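Side-chain contacts in Cg10997-pa (Drosophila melanogaster, PDB 2YV7), which might insert into membranes and form chloride ion channels whose activity depends on pH, and adopts a glutathione-transferase-like fold in its soluble state: residues 163-168 and 177-182; 183-188 and 195-200. All coordinates share one frame; numbering follows the deposited sequence.

Contact 1: residues 163-168 and 177-182; sequences TRFLTG and ELMPRL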
loop_
_atom_site.group_PDB
_atom_site.type_symbol
_atom_site.label_atom_id
_atom_site.label_comp_id
_atom_site.label_asym_id
_atom_site.label_seq_id
_atom_site.Cartn_x
_atom_site.Cartn_y
_atom_site.Cartn_z
ATOM N N THR A 163 3.970 18.646 7.810
ATOM C CA THR A 163 3.159 18.635 6.602
ATOM C C THR A 163 2.217 17.442 6.750
ATOM O O THR A 163 2.437 16.585 7.624
ATOM C CB THR A 163 4.026 18.519 5.374
ATOM O OG1 THR A 163 4.916 17.379 5.498
ATOM C CG2 THR A 163 4.868 19.795 5.208
ATOM N N ARG A 164 1.153 17.421 5.951
ATOM C CA ARG A 164 0.120 16.412 6.091
ATOM C C ARG A 164 0.753 15.089 5.673
ATOM O O ARG A 164 0.512 14.102 6.331
ATOM C CB ARG A 164 -1.117 16.659 5.223
ATOM C CG ARG A 164 -2.234 15.657 5.453
ATOM C CD ARG A 164 -3.446 15.962 4.655
ATOM N NE ARG A 164 -4.268 16.863 5.420
ATOM C CZ ARG A 164 -5.519 16.621 5.786
ATOM N NH1 ARG A 164 -6.138 15.493 5.437
ATOM N NH2 ARG A 164 -6.156 17.547 6.484
ATOM N N PHE A 165 1.563 15.115 4.620
ATOM C CA PHE A 165 2.155 13.849 4.117
ATOM C C PHE A 165 3.686 13.863 4.141
ATOM O O PHE A 165 4.291 14.795 4.660
ATOM C CB PHE A 165 1.588 13.608 2.713
ATOM C CG PHE A 165 0.095 13.499 2.695
ATOM C CD1 PHE A 165 -0.555 12.425 3.300
ATOM C CD2 PHE A 165 -0.677 14.505 2.065
ATOM C CE1 PHE A 165 -1.948 12.311 3.263
ATOM C CE2 PHE A 165 -2.083 14.379 2.010
ATOM C CZ PHE A 165 -2.699 13.295 2.611
ATOM N N LEU A 166 4.341 12.827 3.619
ATOM C CA LEU A 166 5.783 12.723 3.856
ATOM C C LEU A 166 6.598 13.894 3.244
ATOM O O LEU A 166 7.635 14.257 3.767
ATOM C CB LEU A 166 6.376 11.446 3.271
ATOM C CG LEU A 166 6.069 10.187 4.061
ATOM C CD1 LEU A 166 6.249 8.942 3.219
ATOM C CD2 LEU A 166 7.016 10.109 5.315
ATOM N N THR A 167 6.209 14.392 2.088
ATOM C CA THR A 167 7.051 15.389 1.416
ATOM C C THR A 167 6.343 16.740 1.287
ATOM O O THR A 167 6.871 17.646 0.632
ATOM C CB THR A 167 7.470 14.951 -0.004
ATOM O OG1 THR A 167 6.279 14.888 -0.781
ATOM C CG2 THR A 167 8.151 13.547 -0.005
ATOM N N GLY A 168 5.176 16.871 1.904
ATOM C CA GLY A 168 4.345 18.099 1.824
ATOM C C GLY A 168 2.874 17.858 2.081
ATOM O O GLY A 168 2.513 16.827 2.662
ATOM N N GLU A 177 3.789 3.989 -0.856
ATOM C CA GLU A 177 4.592 2.848 -0.395
ATOM C C GLU A 177 4.427 2.703 1.162
ATOM O O GLU A 177 4.379 1.580 1.661
ATOM C CB GLU A 177 6.089 3.096 -0.664
ATOM C CG GLU A 177 6.984 1.892 -0.379
ATOM C CD GLU A 177 8.456 2.153 -0.695
ATOM O OE1 GLU A 177 8.770 2.789 -1.765
ATOM O OE2 GLU A 177 9.286 1.711 0.121
ATOM N N LEU A 178 4.430 3.837 1.908
ATOM C CA LEU A 178 4.438 3.773 3.370
ATOM C C LEU A 178 3.098 3.305 3.939
ATOM O O LEU A 178 3.047 2.477 4.850
ATOM C CB LEU A 178 4.821 5.125 3.953
ATOM C CG LEU A 178 4.894 5.056 5.532
ATOM C CD1 LEU A 178 5.902 4.037 6.093
ATOM C CD2 LEU A 178 5.217 6.548 6.004
ATOM N N MET A 179 2.013 3.878 3.413
ATOM C CA MET A 179 0.688 3.680 4.050
ATOM C C MET A 179 0.279 2.211 4.065
ATOM O O MET A 179 -0.155 1.709 5.137
ATOM C CB MET A 179 -0.343 4.623 3.406
ATOM C CG MET A 179 -0.050 6.092 3.709
ATOM S SD MET A 179 -1.238 7.162 2.824
ATOM C CE MET A 179 -0.902 8.692 3.609
ATOM N N PRO A 180 0.406 1.497 2.938
ATOM C CA PRO A 180 0.081 0.052 2.973
ATOM C C PRO A 180 0.942 -0.727 4.011
ATOM O O PRO A 180 0.411 -1.532 4.794
ATOM C CB PRO A 180 0.330 -0.414 1.528
ATOM C CG PRO A 180 0.158 0.820 0.678
ATOM C CD PRO A 180 0.751 1.928 1.544
ATOM N N ARG A 181 2.233 -0.350 4.151
ATOM C CA ARG A 181 3.046 -1.074 5.182
ATOM C C ARG A 181 2.591 -0.727 6.608
ATOM O O ARG A 181 2.575 -1.570 7.444
ATOM C CB ARG A 181 4.546 -0.768 4.971
ATOM C CG ARG A 181 5.056 -1.414 3.673
ATOM C CD ARG A 181 6.269 -0.604 3.108
ATOM N NE ARG A 181 6.768 -1.459 2.035
ATOM C CZ ARG A 181 6.184 -1.572 0.823
ATOM N NH1 ARG A 181 5.114 -0.840 0.533
ATOM N NH2 ARG A 181 6.706 -2.409 -0.079
ATOM N N LEU A 182 2.179 0.520 6.896
ATOM C CA LEU A 182 1.648 0.875 8.214
ATOM C C LEU A 182 0.392 0.067 8.538
ATOM O O LEU A 182 0.223 -0.481 9.660
ATOM C CB LEU A 182 1.347 2.387 8.255
ATOM C CG LEU A 182 2.580 3.298 8.224
ATOM C CD1 LEU A 182 2.080 4.684 8.357
ATOM C CD2 LEU A 182 3.425 3.004 9.558
#

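Contact 2: residues 183-188 and 195-200; sequences QHIRVA and FEIPTH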
loop_
_atom_site.group_PDB
_atom_site.type_symbol
_atom_site.label_atom_id
_atom_site.label_comp_id
_atom_site.label_asym_id
_atom_site.label_seq_id
_atom_site.Cartn_x
_atom_site.Cartn_y
_atom_site.Cartn_z
ATOM N N GLN A 183 -0.428 -0.122 7.538
ATOM C CA GLN A 183 -1.625 -0.945 7.746
ATOM C C GLN A 183 -1.295 -2.435 8.021
ATOM O O GLN A 183 -1.882 -2.987 8.976
ATOM C CB GLN A 183 -2.563 -0.787 6.516
ATOM C CG GLN A 183 -3.938 -1.474 6.800
ATOM C CD GLN A 183 -4.815 -0.681 7.793
ATOM O OE1 GLN A 183 -4.411 0.348 8.296
ATOM N NE2 GLN A 183 -6.067 -1.169 8.047
ATOM N N HIS A 184 -0.323 -3.073 7.335
ATOM C CA HIS A 184 0.039 -4.457 7.656
ATOM C C HIS A 184 0.671 -4.501 9.048
ATOM O O HIS A 184 0.440 -5.398 9.809
ATOM C CB HIS A 184 1.057 -4.962 6.632
ATOM C CG HIS A 184 0.460 -5.405 5.328
ATOM N ND1 HIS A 184 -0.429 -4.622 4.599
ATOM C CD2 HIS A 184 0.725 -6.486 4.559
ATOM C CE1 HIS A 184 -0.775 -5.283 3.492
ATOM N NE2 HIS A 184 -0.033 -6.366 3.413
ATOM N N ILE A 185 1.486 -3.491 9.374
ATOM C CA ILE A 185 2.072 -3.392 10.739
ATOM C C ILE A 185 0.978 -3.383 11.798
ATOM O O ILE A 185 1.071 -4.215 12.708
ATOM C CB ILE A 185 2.975 -2.161 10.873
ATOM C CG1 ILE A 185 4.294 -2.383 10.094
ATOM C CG2 ILE A 185 3.379 -1.934 12.342
ATOM C CD1 ILE A 185 5.109 -1.028 9.969
ATOM N N ARG A 186 -0.027 -2.533 11.654
ATOM C CA ARG A 186 -1.120 -2.443 12.621
ATOM C C ARG A 186 -1.847 -3.765 12.672
ATOM O O ARG A 186 -2.001 -4.354 13.752
ATOM C CB ARG A 186 -2.124 -1.340 12.278
ATOM C CG ARG A 186 -1.609 0.070 12.416
ATOM C CD ARG A 186 -2.770 1.036 12.457
ATOM N NE ARG A 186 -3.604 0.869 13.669
ATOM C CZ ARG A 186 -4.741 1.540 13.866
ATOM N NH1 ARG A 186 -5.262 2.386 12.940
ATOM N NH2 ARG A 186 -5.373 1.338 15.010
ATOM N N VAL A 187 -2.302 -4.254 11.519
ATOM C CA VAL A 187 -3.216 -5.432 11.537
ATOM C C VAL A 187 -2.507 -6.733 11.893
ATOM O O VAL A 187 -2.941 -7.469 12.800
ATOM C CB VAL A 187 -3.972 -5.510 10.170
ATOM C CG1 VAL A 187 -4.780 -6.779 10.076
ATOM C CG2 VAL A 187 -4.870 -4.234 9.998
ATOM N N ALA A 188 -1.407 -7.020 11.188
ATOM C CA ALA A 188 -0.726 -8.280 11.380
ATOM C C ALA A 188 0.099 -8.209 12.670
ATOM O O ALA A 188 0.200 -9.177 13.374
ATOM C CB ALA A 188 0.193 -8.602 10.240
ATOM N N PHE A 195 1.706 -6.641 18.903
ATOM C CA PHE A 195 2.406 -5.374 18.746
ATOM C C PHE A 195 1.431 -4.279 18.510
ATOM O O PHE A 195 0.471 -4.431 17.705
ATOM C CB PHE A 195 3.364 -5.458 17.529
ATOM C CG PHE A 195 4.132 -4.206 17.297
ATOM C CD1 PHE A 195 5.246 -3.902 18.093
ATOM C CD2 PHE A 195 3.730 -3.320 16.301
ATOM C CE1 PHE A 195 5.988 -2.744 17.855
ATOM C CE2 PHE A 195 4.402 -2.161 16.094
ATOM C CZ PHE A 195 5.529 -1.842 16.829
ATOM N N GLU A 196 1.654 -3.126 19.179
ATOM C CA GLU A 196 0.894 -1.914 18.888
ATOM C C GLU A 196 1.812 -0.756 18.746
ATOM O O GLU A 196 2.782 -0.692 19.464
ATOM C CB GLU A 196 -0.068 -1.544 20.018
ATOM C CG GLU A 196 -1.469 -1.982 19.717
ATOM C CD GLU A 196 -2.309 -2.085 20.968
ATOM O OE1 GLU A 196 -1.826 -1.648 22.062
ATOM O OE2 GLU A 196 -3.430 -2.622 20.855
ATOM N N ILE A 197 1.453 0.177 17.862
ATOM C CA ILE A 197 2.219 1.425 17.625
ATOM C C ILE A 197 1.882 2.403 18.718
ATOM O O ILE A 197 0.713 2.739 18.925
ATOM C CB ILE A 197 1.893 2.107 16.242
ATOM C CG1 ILE A 197 2.244 1.178 15.069
ATOM C CG2 ILE A 197 2.649 3.460 16.162
ATOM C CD1 ILE A 197 1.691 1.648 13.746
ATOM N N PRO A 198 2.892 2.803 19.499
ATOM C CA PRO A 198 2.545 3.486 20.747
ATOM C C PRO A 198 2.011 4.868 20.555
ATOM O O PRO A 198 2.246 5.517 19.482
ATOM C CB PRO A 198 3.865 3.484 21.551
ATOM C CG PRO A 198 4.897 3.172 20.633
ATOM C CD PRO A 198 4.330 2.536 19.370
ATOM N N THR A 199 1.234 5.294 21.564
ATOM C CA THR A 199 0.438 6.533 21.438
ATOM C C THR A 199 1.256 7.819 21.443
ATOM O O THR A 199 0.791 8.877 21.014
ATOM C CB THR A 199 -0.615 6.605 22.517
ATOM O OG1 THR A 199 0.020 6.412 23.794
ATOM C CG2 THR A 199 -1.664 5.517 22.280
ATOM N N HIS A 200 2.501 7.733 21.873
ATOM C CA HIS A 200 3.333 8.928 21.937
ATOM C C HIS A 200 3.957 9.273 20.588
ATOM O O HIS A 200 4.647 10.314 20.439
ATOM C CB HIS A 200 4.394 8.798 23.032
ATOM C CG HIS A 200 5.330 7.663 22.820
ATOM N ND1 HIS A 200 6.534 7.820 22.179
ATOM C CD2 HIS A 200 5.246 6.356 23.168
ATOM C CE1 HIS A 200 7.149 6.646 22.123
ATOM N NE2 HIS A 200 6.373 5.741 22.690
#

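Contact 1: residues 163-168 and 177-182
Leu166 and Leu178 meet through their methyl ends, CD1 of Leu166 lying 3.8 Å from CD2 of Leu178. The two side chains cross at about a right angle, and the second methyl of Leu166, CD2, also approaches Leu178 CD2, at 4.0 Å, so that one methyl of the helix leucine touches both branches of the loop leucine. Leu178 reaches across because its CG stands anti to the backbone N (chi1 -178°), beside the carbonyl carbon. The alpha carbons of this pair are 9.1 Å apart, and the two residues meet through their branched ends; leucine suits this buried place because it offers two methyls.

Met179 makes the neighbouring touch. Its chain is extended beyond CG and brings CE against the Phe165 ring obliquely, 3.8 Å from CD1 and equally far from CE1. A long, unbranched methionine is well matched to this task, since the CB of neither residue points straight at the opposite segment. The aliphatic CG of Arg164 lies over the centre of one ring face, while Met171 touches both Phe165 and Met179. Tyr207 of helix 202-212 packs on Leu178 and Met179; Val121 and Leu124 of helix 119-125 pack on Leu166.

No hydrogen bond links the two segments, but the backbone N of Leu166 donates to OD1 of Asp175, which lies in the first turn of helix 173-193. A loop folded back on the N-terminal half of a buried central helix, with an aspartate of that helix holding the loop backbone, is characteristic of the all-helical C-terminal domain of the glutathione transferase fold.

Contact 2: residues 183-188 and 195-200
Ile185 and Arg186, consecutive on a helix, face Phe195 and Ile197 on an irregular but largely extended segment, with the nearest alpha carbons, those of Arg186 and Glu196, 6.6 Å apart. The extended backbone alternates its side chains: Phe195 and Ile197 start toward the helical segment, and Glu196 between them starts away from it, though its carboxylate forms a salt bridge with Lys190, further along the same helix.

Ile185 lies side by side with Phe195, pointing the same way, and its methyl CG2 comes within 3.9 Å of ring atom CE2. That same methyl is 4.2 Å from CD1 of Ile197, so one methyl touches both an aromatic and an aliphatic partner. The beta-branch explains this: chi1 of -73° leaves CG1 beside the backbone N and CG2 anti to it, giving the residue a short arm to spend on the loop. Leu147 of helix 141-161 touches both Ile185 and Phe195 and continues the apolar cluster.

Ile197 also uses CD1 against Arg186, meeting the methylene CG at 3.9 Å as the two side chains cross at about a right angle. Beyond that methylene the arginine bends at chi3 (66°). Its guanidinium group has partners outside these segments: NH1 is hydrogen-bonded to the backbone O of Tyr253 and to Tyr212 OH, and the guanidinium makes a cation-pi contact with Tyr253.

Arg186 thus divides its work, offering hydrocarbon to Ile197 and its charged end to the tyrosines. With no hydrogen bond crossing between the segments, their mutual hold is apolar, resting on buried methyl, methylene and aromatic surface, and the polar end of Arg186 finds its hydrogen bonds outside the two segments.

How the contacts relate
Both contacts use helix 173-193, in series along the chain: contact 1 sets the loop after helix 141-161 against an early part of the helix, and contact 2 sets the loop before helix 202-212 against the part that follows directly. Their centres are about 15 Å apart, and apart from the join of 177-182 to 183-188 their segments do not touch. Helix 202-212 packs on side chains of both. The loops entering and leaving one buried helix are therefore each folded back upon it, as suits the central helix of a C-terminal GST-like domain, whereas membrane insertion is thought to involve the N-terminal domain.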